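Local structure of cytoplasmic export protein 1 (Saccharomyces cerevisiae, 3VWA) at residues G69-L74 against E143-G148; K124-G129 against E150-K155; G129-D134 against G192-S197; I186-L191 against I220-F225. The protein is a component of the nuclear tRNA export machinery that may collect tRNA from export receptors at the nuclear pore and may deliver aminoacylated tRNA to the translation machinery. All coordinates share one frame; numbering follows the deposited sequence.

Contact 1. Residues G69-L74 against E143-G148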
# COMPACT_ATOMS: atom_id res chain seq x y z
N GLY A 69 -14.24 4.18 -20.32
CA GLY A 69 -14.31 5.41 -19.58
C GLY A 69 -15.60 5.60 -18.81
O GLY A 69 -15.60 6.32 -17.83
N LEU A 70 -16.71 5.01 -19.27
CA LEU A 70 -17.89 4.90 -18.37
C LEU A 70 -17.72 3.80 -17.32
O LEU A 70 -16.94 2.87 -17.50
CB LEU A 70 -19.17 4.61 -19.16
CG LEU A 70 -19.54 5.53 -20.31
CD1 LEU A 70 -20.88 5.02 -20.83
CD2 LEU A 70 -19.58 7.00 -19.88
N CYS A 71 -18.44 3.91 -16.21
CA CYS A 71 -18.52 2.77 -15.29
C CYS A 71 -18.93 1.50 -16.08
O CYS A 71 -19.90 1.49 -16.82
CB CYS A 71 -19.50 3.06 -14.14
SG CYS A 71 -19.13 4.48 -13.07
N THR A 72 -18.18 0.42 -15.95
CA THR A 72 -18.36 -0.75 -16.85
C THR A 72 -19.57 -1.50 -16.29
O THR A 72 -19.52 -2.01 -15.15
CB THR A 72 -17.07 -1.63 -16.90
OG1 THR A 72 -16.01 -0.92 -17.58
CG2 THR A 72 -17.29 -2.98 -17.70
N VAL A 73 -20.67 -1.53 -17.06
CA VAL A 73 -21.90 -2.01 -16.49
C VAL A 73 -21.93 -3.54 -16.58
O VAL A 73 -21.46 -4.10 -17.54
CB VAL A 73 -23.16 -1.36 -17.11
CG1 VAL A 73 -23.24 0.14 -16.77
CG2 VAL A 73 -23.23 -1.59 -18.62
N LEU A 74 -22.42 -4.19 -15.53
CA LEU A 74 -22.49 -5.67 -15.52
C LEU A 74 -23.89 -6.13 -15.83
O LEU A 74 -24.08 -7.01 -16.67
CB LEU A 74 -21.99 -6.24 -14.19
CG LEU A 74 -20.51 -6.59 -13.90
CD1 LEU A 74 -19.53 -6.15 -14.98
CD2 LEU A 74 -20.12 -5.97 -12.58
N GLU A 143 -8.38 4.93 -12.08
CA GLU A 143 -8.65 5.69 -13.28
C GLU A 143 -10.03 6.31 -13.11
O GLU A 143 -10.96 5.70 -12.54
CB GLU A 143 -8.67 4.79 -14.56
CG GLU A 143 -7.38 4.08 -14.96
CD GLU A 143 -7.63 3.00 -16.05
OE1 GLU A 143 -8.49 2.12 -15.82
OE2 GLU A 143 -7.04 3.04 -17.16
N TRP A 144 -10.18 7.48 -13.72
CA TRP A 144 -11.40 8.26 -13.52
C TRP A 144 -12.38 7.81 -14.53
O TRP A 144 -12.07 7.87 -15.71
CB TRP A 144 -11.11 9.77 -13.71
CG TRP A 144 -10.26 10.33 -12.60
CD1 TRP A 144 -9.53 9.62 -11.64
CD2 TRP A 144 -10.01 11.74 -12.30
NE1 TRP A 144 -8.90 10.45 -10.79
CE2 TRP A 144 -9.14 11.76 -11.12
CE3 TRP A 144 -10.42 12.96 -12.87
CZ2 TRP A 144 -8.67 12.96 -10.56
CZ3 TRP A 144 -9.93 14.18 -12.31
CH2 TRP A 144 -9.08 14.16 -11.17
N VAL A 145 -13.55 7.37 -14.05
CA VAL A 145 -14.69 6.90 -14.85
C VAL A 145 -16.03 7.72 -14.65
O VAL A 145 -16.21 8.41 -13.63
CB VAL A 145 -14.90 5.36 -14.69
CG1 VAL A 145 -13.73 4.59 -15.34
CG2 VAL A 145 -15.05 4.95 -13.21
N LEU A 146 -16.96 7.63 -15.60
CA LEU A 146 -18.12 8.51 -15.64
C LEU A 146 -19.42 7.76 -15.44
O LEU A 146 -19.63 6.65 -15.93
CB LEU A 146 -18.20 9.28 -16.96
CG LEU A 146 -17.26 10.49 -17.06
CD1 LEU A 146 -17.23 11.10 -18.47
CD2 LEU A 146 -17.60 11.55 -15.99
N PHE A 147 -20.28 8.39 -14.67
CA PHE A 147 -21.58 7.87 -14.43
C PHE A 147 -22.64 8.90 -14.80
O PHE A 147 -22.38 10.11 -14.83
CB PHE A 147 -21.72 7.49 -12.97
CG PHE A 147 -23.09 7.06 -12.61
CD1 PHE A 147 -23.55 5.77 -12.97
CD2 PHE A 147 -23.97 7.95 -11.96
CE1 PHE A 147 -24.84 5.36 -12.65
CE2 PHE A 147 -25.27 7.53 -11.64
CZ PHE A 147 -25.70 6.24 -11.99
N GLY A 148 -23.86 8.43 -15.04
CA GLY A 148 -24.99 9.36 -15.18
C GLY A 148 -25.43 9.60 -16.60
O GLY A 148 -25.13 10.63 -17.23
O HOH W 1 -13.83 8.59 -17.78
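Val145 points its side chain at Gly69-Cys71, and each of its carbons has a neighbour there. CB lies 3.4 Å from Gly69 O. From CB, CG1 stands anti to the carbonyl carbon (chi1 -68°) and stays beside that same oxygen, whereas CG2 turns the other way and meets Cys71 SG at 4.1 Å. The sulfur also lies 3.6 Å from Leu146 O and touches Phe147 CB. Leu146 itself is held by its backbone at both ends: its N donates to Gly69 O at 2.9 Å, and its O accepts from Cys71 N at 3.0 Å with a nearly straight N-H (166°). This isolated beta bridge probably joins the two lobes of the kinase-like domain, as the loop before the fourth strand does in protein kinases. Segment 69-74 leads into strand 73-77 of the N-terminal sheet, while strand 144-146 pairs with 136-138, as in the hairpin that precedes the DFG position of protein kinases. Gly69 O is a busy acceptor, because a water also donates to it and to Trp144 O (2.8 Å), spanning the two carbonyls. Gly69 has a positive phi of 111°, where a side chain would run into the preceding carbonyl oxygen. Leu70 CD2 meets Leu146 CB at 4.0 Å, the two side chains crossing at a slant. Beyond the segments, the Phe147 ring stacks on Phe43 and meets Trp26 edge-to-face.

Contact 2. Residues K124-G129 against E150-K155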
# COMPACT_ATOMS: atom_id res chain seq x y z
N LYS A 124 -18.32 11.32 -28.45
CA LYS A 124 -18.52 12.57 -29.22
C LYS A 124 -19.78 12.62 -30.10
O LYS A 124 -20.32 13.71 -30.32
CB LYS A 124 -17.27 12.94 -30.03
CG LYS A 124 -16.98 12.01 -31.18
CD LYS A 124 -15.80 12.58 -31.96
CE LYS A 124 -15.03 11.49 -32.69
NZ LYS A 124 -13.79 12.11 -33.26
N ASN A 125 -20.21 11.46 -30.60
CA ASN A 125 -21.49 11.29 -31.31
C ASN A 125 -22.71 11.39 -30.40
O ASN A 125 -23.85 11.47 -30.89
CB ASN A 125 -21.55 9.90 -31.99
CG ASN A 125 -20.49 9.72 -33.07
OD1 ASN A 125 -20.04 10.68 -33.68
ND2 ASN A 125 -20.08 8.48 -33.28
N PHE A 126 -22.49 11.37 -29.08
CA PHE A 126 -23.61 11.43 -28.13
C PHE A 126 -23.61 12.77 -27.42
O PHE A 126 -22.61 13.50 -27.47
CB PHE A 126 -23.55 10.29 -27.09
CG PHE A 126 -23.72 8.90 -27.67
CD1 PHE A 126 -24.98 8.37 -27.89
CD2 PHE A 126 -22.62 8.10 -27.95
CE1 PHE A 126 -25.15 7.09 -28.39
CE2 PHE A 126 -22.78 6.80 -28.45
CZ PHE A 126 -24.05 6.30 -28.66
N VAL A 127 -24.74 13.13 -26.81
CA VAL A 127 -24.79 14.21 -25.83
C VAL A 127 -24.85 13.54 -24.48
O VAL A 127 -25.54 12.51 -24.33
CB VAL A 127 -26.05 15.09 -25.93
CG1 VAL A 127 -25.88 16.38 -25.10
CG2 VAL A 127 -26.35 15.43 -27.37
N LEU A 128 -24.15 14.11 -23.51
CA LEU A 128 -24.11 13.50 -22.18
C LEU A 128 -25.03 14.31 -21.32
O LEU A 128 -25.97 13.77 -20.77
CB LEU A 128 -22.69 13.47 -21.59
CG LEU A 128 -22.28 12.38 -20.57
CD1 LEU A 128 -21.17 12.82 -19.63
CD2 LEU A 128 -23.44 11.75 -19.77
N GLY A 129 -24.72 15.60 -21.20
CA GLY A 129 -25.63 16.58 -20.65
C GLY A 129 -25.64 16.72 -19.15
O GLY A 129 -26.16 17.73 -18.62
N GLU A 150 -28.66 9.64 -17.60
CA GLU A 150 -30.08 10.08 -17.61
C GLU A 150 -30.53 10.83 -18.86
O GLU A 150 -31.64 10.62 -19.37
CB GLU A 150 -30.41 10.93 -16.38
CG GLU A 150 -30.24 10.21 -15.06
CD GLU A 150 -28.81 10.18 -14.56
OE1 GLU A 150 -27.92 10.76 -15.20
OE2 GLU A 150 -28.56 9.59 -13.48
N LEU A 151 -29.67 11.72 -19.34
CA LEU A 151 -30.02 12.59 -20.46
C LEU A 151 -29.38 12.10 -21.77
O LEU A 151 -29.61 12.66 -22.82
CB LEU A 151 -29.53 14.02 -20.14
CG LEU A 151 -30.31 14.80 -19.07
CD1 LEU A 151 -29.78 16.22 -19.04
CD2 LEU A 151 -31.79 14.82 -19.39
N CYS A 152 -28.57 11.07 -21.68
CA CYS A 152 -27.73 10.67 -22.79
C CYS A 152 -28.54 10.21 -24.00
O CYS A 152 -29.42 9.34 -23.91
CB CYS A 152 -26.82 9.54 -22.35
SG CYS A 152 -25.71 9.01 -23.65
N SER A 153 -28.20 10.80 -25.14
CA SER A 153 -28.78 10.42 -26.44
C SER A 153 -27.79 10.70 -27.60
O SER A 153 -26.82 11.47 -27.47
CB SER A 153 -30.13 11.14 -26.68
OG SER A 153 -30.29 12.28 -25.83
N SER A 154 -28.05 10.04 -28.73
CA SER A 154 -27.29 10.21 -29.95
C SER A 154 -27.56 11.57 -30.59
O SER A 154 -28.66 12.11 -30.50
CB SER A 154 -27.65 9.09 -30.92
OG SER A 154 -26.82 9.14 -32.08
N LYS A 155 -26.56 12.14 -31.22
CA LYS A 155 -26.79 13.44 -31.82
C LYS A 155 -27.56 13.30 -33.14
O LYS A 155 -28.28 14.23 -33.54
CB LYS A 155 -25.47 14.20 -31.96
CG LYS A 155 -24.88 14.58 -30.61
CD LYS A 155 -23.43 15.00 -30.71
CE LYS A 155 -23.22 16.37 -30.09
NZ LYS A 155 -22.50 17.23 -31.08
O HOH W 2 -25.06 10.62 -33.59
O HOH W 3 -26.90 11.76 -19.53
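Val127 and Ser153 form the hydrogen-bonded pair of a short antiparallel ladder, probably the counterpart of the small two-stranded pairing that flanks the catalytic loop in protein kinases. Val127 N donates to Ser153 O at 2.7 Å, and Ser153 N returns a longer bond to Val127 O at 3.3 Å. Two residues out, beyond the non-hydrogen-bonded pair Phe126-Ser154, Asn125 O accepts from Lys155 N at 2.8 Å and from a water that also bonds Ser154 OG. At the other end a second water links the two segments, donating to Leu128 O and accepting from Leu151 N. Leu128 N and Gly129 N are taken by the carboxylate of Asp187. Ser153 OG is spoken for as well: it donates to Leu151 O and has Arg166 as a further partner. The aliphatic part of Lys155 lies across Val127 at about a right angle, CG 3.7 Å from Val127 CG2, while its CD reaches Lys124 O at 3.4 Å. Cutting this chain back to an alanine would probably leave Val127 CG2 and Lys124 O without that cover. Cys152 SG approaches the Phe126 ring obliquely, 5.1 Å from its centroid. Ser154 instead meets the ring at its edge, with its N 3.6 Å from Phe126 CD1.

Contact 3. Residues G129-D134 against G192-S197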
# COMPACT_ATOMS: atom_id res chain seq x y z
N GLY A 129 -24.72 15.60 -21.20
CA GLY A 129 -25.63 16.58 -20.65
C GLY A 129 -25.64 16.72 -19.15
O GLY A 129 -26.16 17.73 -18.62
N THR A 130 -25.06 15.73 -18.47
CA THR A 130 -25.15 15.61 -17.01
C THR A 130 -23.79 15.82 -16.28
O THR A 130 -23.68 15.53 -15.08
CB THR A 130 -25.63 14.19 -16.65
OG1 THR A 130 -24.61 13.27 -17.09
CG2 THR A 130 -27.09 13.85 -17.29
N LEU A 131 -22.76 16.27 -16.99
CA LEU A 131 -21.41 16.44 -16.38
C LEU A 131 -21.42 17.29 -15.11
O LEU A 131 -21.83 18.44 -15.12
CB LEU A 131 -20.45 17.11 -17.36
CG LEU A 131 -19.68 16.29 -18.39
CD1 LEU A 131 -19.18 17.21 -19.49
CD2 LEU A 131 -18.47 15.60 -17.78
N SER A 132 -20.95 16.73 -14.00
CA SER A 132 -21.01 17.45 -12.74
C SER A 132 -20.08 16.74 -11.76
O SER A 132 -19.43 15.76 -12.10
CB SER A 132 -22.47 17.48 -12.22
OG SER A 132 -22.80 16.37 -11.38
N LYS A 133 -20.02 17.21 -10.53
CA LYS A 133 -19.15 16.59 -9.58
C LYS A 133 -19.62 15.16 -9.31
O LYS A 133 -18.82 14.25 -9.06
CB LYS A 133 -19.04 17.44 -8.34
CG LYS A 133 -18.30 18.76 -8.61
CD LYS A 133 -18.25 19.61 -7.36
CE LYS A 133 -18.71 21.03 -7.64
NZ LYS A 133 -19.31 21.64 -6.41
N ASP A 134 -20.93 14.99 -9.44
CA ASP A 134 -21.56 13.72 -9.20
C ASP A 134 -21.29 12.74 -10.34
O ASP A 134 -21.56 11.55 -10.20
CB ASP A 134 -23.07 13.93 -9.01
CG ASP A 134 -23.41 14.41 -7.61
OD1 ASP A 134 -22.60 14.18 -6.70
OD2 ASP A 134 -24.48 15.02 -7.42
N GLY A 192 -16.13 22.42 -18.69
CA GLY A 192 -15.49 23.62 -18.09
C GLY A 192 -15.78 23.78 -16.60
O GLY A 192 -14.88 23.90 -15.78
N LEU A 193 -17.05 23.75 -16.23
CA LEU A 193 -17.43 23.75 -14.82
C LEU A 193 -16.67 22.70 -13.99
O LEU A 193 -16.13 23.03 -12.92
CB LEU A 193 -18.96 23.56 -14.69
CG LEU A 193 -19.88 24.78 -14.81
CD1 LEU A 193 -21.23 24.43 -15.44
CD2 LEU A 193 -20.08 25.37 -13.43
N LEU A 194 -16.60 21.46 -14.48
CA LEU A 194 -15.92 20.36 -13.76
C LEU A 194 -14.44 20.60 -13.58
O LEU A 194 -13.90 20.40 -12.49
CB LEU A 194 -16.01 19.07 -14.56
CG LEU A 194 -16.43 17.80 -13.81
CD1 LEU A 194 -15.88 16.63 -14.57
CD2 LEU A 194 -16.09 17.71 -12.32
N ILE A 195 -13.77 20.98 -14.67
CA ILE A 195 -12.34 21.28 -14.60
C ILE A 195 -12.08 22.44 -13.64
O ILE A 195 -11.14 22.40 -12.85
CB ILE A 195 -11.76 21.58 -15.99
CG1 ILE A 195 -11.62 20.28 -16.79
CG2 ILE A 195 -10.42 22.30 -15.84
CD1 ILE A 195 -11.29 20.47 -18.27
N LYS A 196 -12.94 23.45 -13.67
CA LYS A 196 -12.77 24.56 -12.73
C LYS A 196 -12.98 24.08 -11.31
O LYS A 196 -12.28 24.56 -10.42
CB LYS A 196 -13.72 25.72 -13.06
CG LYS A 196 -13.20 26.53 -14.26
CD LYS A 196 -13.92 27.84 -14.45
CE LYS A 196 -15.26 27.62 -15.11
NZ LYS A 196 -16.05 28.86 -15.29
N SER A 197 -13.90 23.13 -11.11
CA SER A 197 -14.12 22.61 -9.75
C SER A 197 -12.95 21.73 -9.30
O SER A 197 -12.65 21.68 -8.11
CB SER A 197 -15.42 21.80 -9.63
OG SER A 197 -16.47 22.40 -10.37
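Leu194 reaches out of its helix to the 129-134 loop with both methyls. CD2 comes to 3.9 Å from Ser132 O, and CD1 meets Leu131 CD2 at 4.3 Å. With chi1 at -133°, away from the staggered values, the branch spreads over Leu131, Ser132 and Lys133. One turn further along the helix, Ser197 faces Lys133, whose CE lies 3.8 Å from Ser197 OG; the lysine chain is extended as far as CD and then bends at chi3. No hydrogen bond crosses between the segments, so the join is one of van der Waals contact.

Both sides are set by bonds of their own. Ser197 OG, anti to its carbonyl carbon, swings back along the helix and donates to Leu193 O at 2.6 Å, coming from above the carbonyl plane. Ser197 N bonds the same oxygen at 2.9 Å from the opposite face. Were Ser197 exchanged for an alanine, Leu193 O would probably be left with the backbone N alone of these two donors, and Lys133 CE without its oxygen neighbour. In the loop, Ser132 OG accepts from Asp134 N at 3.0 Å, an ST turn at the entry to the 3-10 segment. Trp96 adds to both sides, its NE1 bonding Lys133 O while its side chain touches Leu194.

The loop probably matches the catalytic loop of protein kinases. It runs from strand 126-127 to strand 136-138, with helix 186-198 alongside; the far side of that helix, at Ile195 and Lys196, packs on helix 209-216.

Contact 4. Residues I186-L191 against I220-F225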
# COMPACT_ATOMS: atom_id res chain seq x y z
N ILE A 186 -23.77 21.95 -24.58
CA ILE A 186 -23.96 21.59 -23.17
C ILE A 186 -22.77 20.79 -22.58
O ILE A 186 -22.35 21.05 -21.46
CB ILE A 186 -25.34 20.94 -22.87
CG1 ILE A 186 -25.64 21.03 -21.37
CG2 ILE A 186 -25.43 19.50 -23.39
CD1 ILE A 186 -27.02 20.50 -20.98
N ASP A 187 -22.20 19.86 -23.34
CA ASP A 187 -21.08 19.08 -22.79
C ASP A 187 -19.79 19.89 -22.57
O ASP A 187 -19.18 19.79 -21.51
CB ASP A 187 -20.85 17.82 -23.60
CG ASP A 187 -21.99 16.82 -23.45
OD1 ASP A 187 -22.68 16.82 -22.39
OD2 ASP A 187 -22.19 16.02 -24.40
N SER A 188 -19.38 20.68 -23.58
CA SER A 188 -18.27 21.64 -23.43
C SER A 188 -18.43 22.54 -22.22
O SER A 188 -17.45 22.81 -21.52
CB SER A 188 -18.18 22.53 -24.66
OG SER A 188 -17.44 21.89 -25.65
N MSE A 189 -19.65 23.00 -21.98
CA MSE A 189 -19.89 23.94 -20.88
C MSE A 189 -19.85 23.21 -19.58
O MSE A 189 -19.34 23.75 -18.58
CB MSE A 189 -21.21 24.67 -21.05
CG MSE A 189 -21.02 25.81 -22.06
SE MSE A 189 -22.72 26.81 -22.37
CE MSE A 189 -23.01 26.22 -24.21
N GLY A 190 -20.36 21.97 -19.57
CA GLY A 190 -20.32 21.15 -18.35
C GLY A 190 -18.91 20.67 -18.02
O GLY A 190 -18.55 20.55 -16.85
N LEU A 191 -18.11 20.43 -19.06
CA LEU A 191 -16.70 20.05 -18.87
C LEU A 191 -15.92 21.19 -18.22
O LEU A 191 -15.15 20.94 -17.30
CB LEU A 191 -16.04 19.61 -20.22
CG LEU A 191 -14.57 19.17 -20.11
CD1 LEU A 191 -14.33 18.12 -19.03
CD2 LEU A 191 -13.94 18.71 -21.42
N ILE A 220 -16.07 26.20 -28.08
CA ILE A 220 -15.41 25.14 -28.86
C ILE A 220 -15.82 23.72 -28.44
O ILE A 220 -16.36 23.53 -27.34
CB ILE A 220 -13.87 25.23 -28.83
CG1 ILE A 220 -13.34 25.00 -27.41
CG2 ILE A 220 -13.36 26.53 -29.50
CD1 ILE A 220 -11.83 25.02 -27.30
N THR A 221 -15.55 22.74 -29.30
CA THR A 221 -15.94 21.36 -28.98
C THR A 221 -14.95 20.72 -28.00
O THR A 221 -13.81 21.20 -27.82
CB THR A 221 -16.09 20.47 -30.22
OG1 THR A 221 -14.81 20.22 -30.80
CG2 THR A 221 -17.05 21.12 -31.27
N ILE A 222 -15.39 19.62 -27.38
CA ILE A 222 -14.54 18.89 -26.48
C ILE A 222 -13.34 18.39 -27.24
O ILE A 222 -12.20 18.59 -26.79
CB ILE A 222 -15.28 17.71 -25.80
CG1 ILE A 222 -16.28 18.23 -24.79
CG2 ILE A 222 -14.31 16.78 -25.09
CD1 ILE A 222 -17.41 17.23 -24.52
N GLU A 223 -13.57 17.76 -28.39
CA GLU A 223 -12.46 17.21 -29.19
C GLU A 223 -11.48 18.32 -29.59
O GLU A 223 -10.28 18.09 -29.66
CB GLU A 223 -12.95 16.45 -30.42
CG GLU A 223 -13.12 17.35 -31.63
CD GLU A 223 -13.39 16.61 -32.92
OE1 GLU A 223 -12.73 15.57 -33.18
OE2 GLU A 223 -14.27 17.09 -33.67
N ASN A 224 -12.01 19.53 -29.80
CA ASN A 224 -11.16 20.66 -30.19
C ASN A 224 -10.35 21.06 -28.98
O ASN A 224 -9.15 21.27 -29.09
CB ASN A 224 -12.02 21.82 -30.68
CG ASN A 224 -11.20 22.89 -31.40
OD1 ASN A 224 -11.09 24.03 -30.95
ND2 ASN A 224 -10.62 22.51 -32.56
N PHE A 225 -11.01 21.13 -27.81
CA PHE A 225 -10.36 21.47 -26.54
C PHE A 225 -9.25 20.48 -26.24
O PHE A 225 -8.18 20.86 -25.78
CB PHE A 225 -11.41 21.49 -25.43
CG PHE A 225 -10.85 21.67 -24.05
CD1 PHE A 225 -10.60 22.95 -23.54
CD2 PHE A 225 -10.63 20.56 -23.22
CE1 PHE A 225 -10.10 23.12 -22.25
CE2 PHE A 225 -10.13 20.73 -21.93
CZ PHE A 225 -9.87 22.01 -21.44
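Ser188 aims its hydroxyl straight at the turn before helix 222-231: OG donates to Ile220 O at 2.6 Å, in the carbonyl plane with a C=O...O angle of 149°. OG stands anti to its own carbonyl carbon (chi1 -85°), which swings it outward from the helix to meet that oxygen. Ile222 lies next to this bond and uses both ends of its longer branch. CG1 passes Ser188 OG at 3.9 Å, and the extended tip CD1 carries on to Asp187 CB, 3.6 Å away, so the isoleucine lies alongside two successive residues of the facing helix.

One turn on, Leu191 has its CG anti to the backbone N (chi1 -179°), which projects CD2 across the gap. There this methyl meets Ile222 CG1 at 4.1 Å, the two side chains set obliquely, and reaches Phe225 CD2 at 4.2 Å. It comes to the Phe225 ring at a slant as well. A single leucine methyl thus touches two residues that stand almost a turn apart on the second helix.

That helix is started by Thr221, the N-cap, whose OG1 accepts from Asn224 N at 3.1 Å. Its CB points away from helix 186-198, while the end of Ile222 and the Phe225 ring reach it.

The two helices probably belong to the C-terminal lobe of the kinase-like domain. Leu117 and Leu120 of helix 106-122 close over Leu191, Ile222 and Phe225 between them, Ile215 of helix 209-216 packs on Leu191, Ile220 and Phe225, and strand 126-127 covers Ile186 and Asp187 through Val127.

All four contacts lie in the N-terminal kinase-like domain, apart from the HEAT repeats at 381-419 and 494-530. Asp187 of contact 4 ties three of them together: its OD1 probably bonds Gly129 N, shared by contacts 2 and 3, at 2.7 Å, and its OD2 Leu128 N at 2.9 Å. This resembles the helix aspartate that holds the catalytic loop in protein kinases. Contacts 3 and 4 use one helix, 186-198, with centres about 11 Å apart. Contact 1 joins in through Gly148 O, 2.7 Å from Thr130 OG1 of contact 3, a probable hydrogen bond. Contact 4 stays about 8 Å from contact 1 at the nearest atoms.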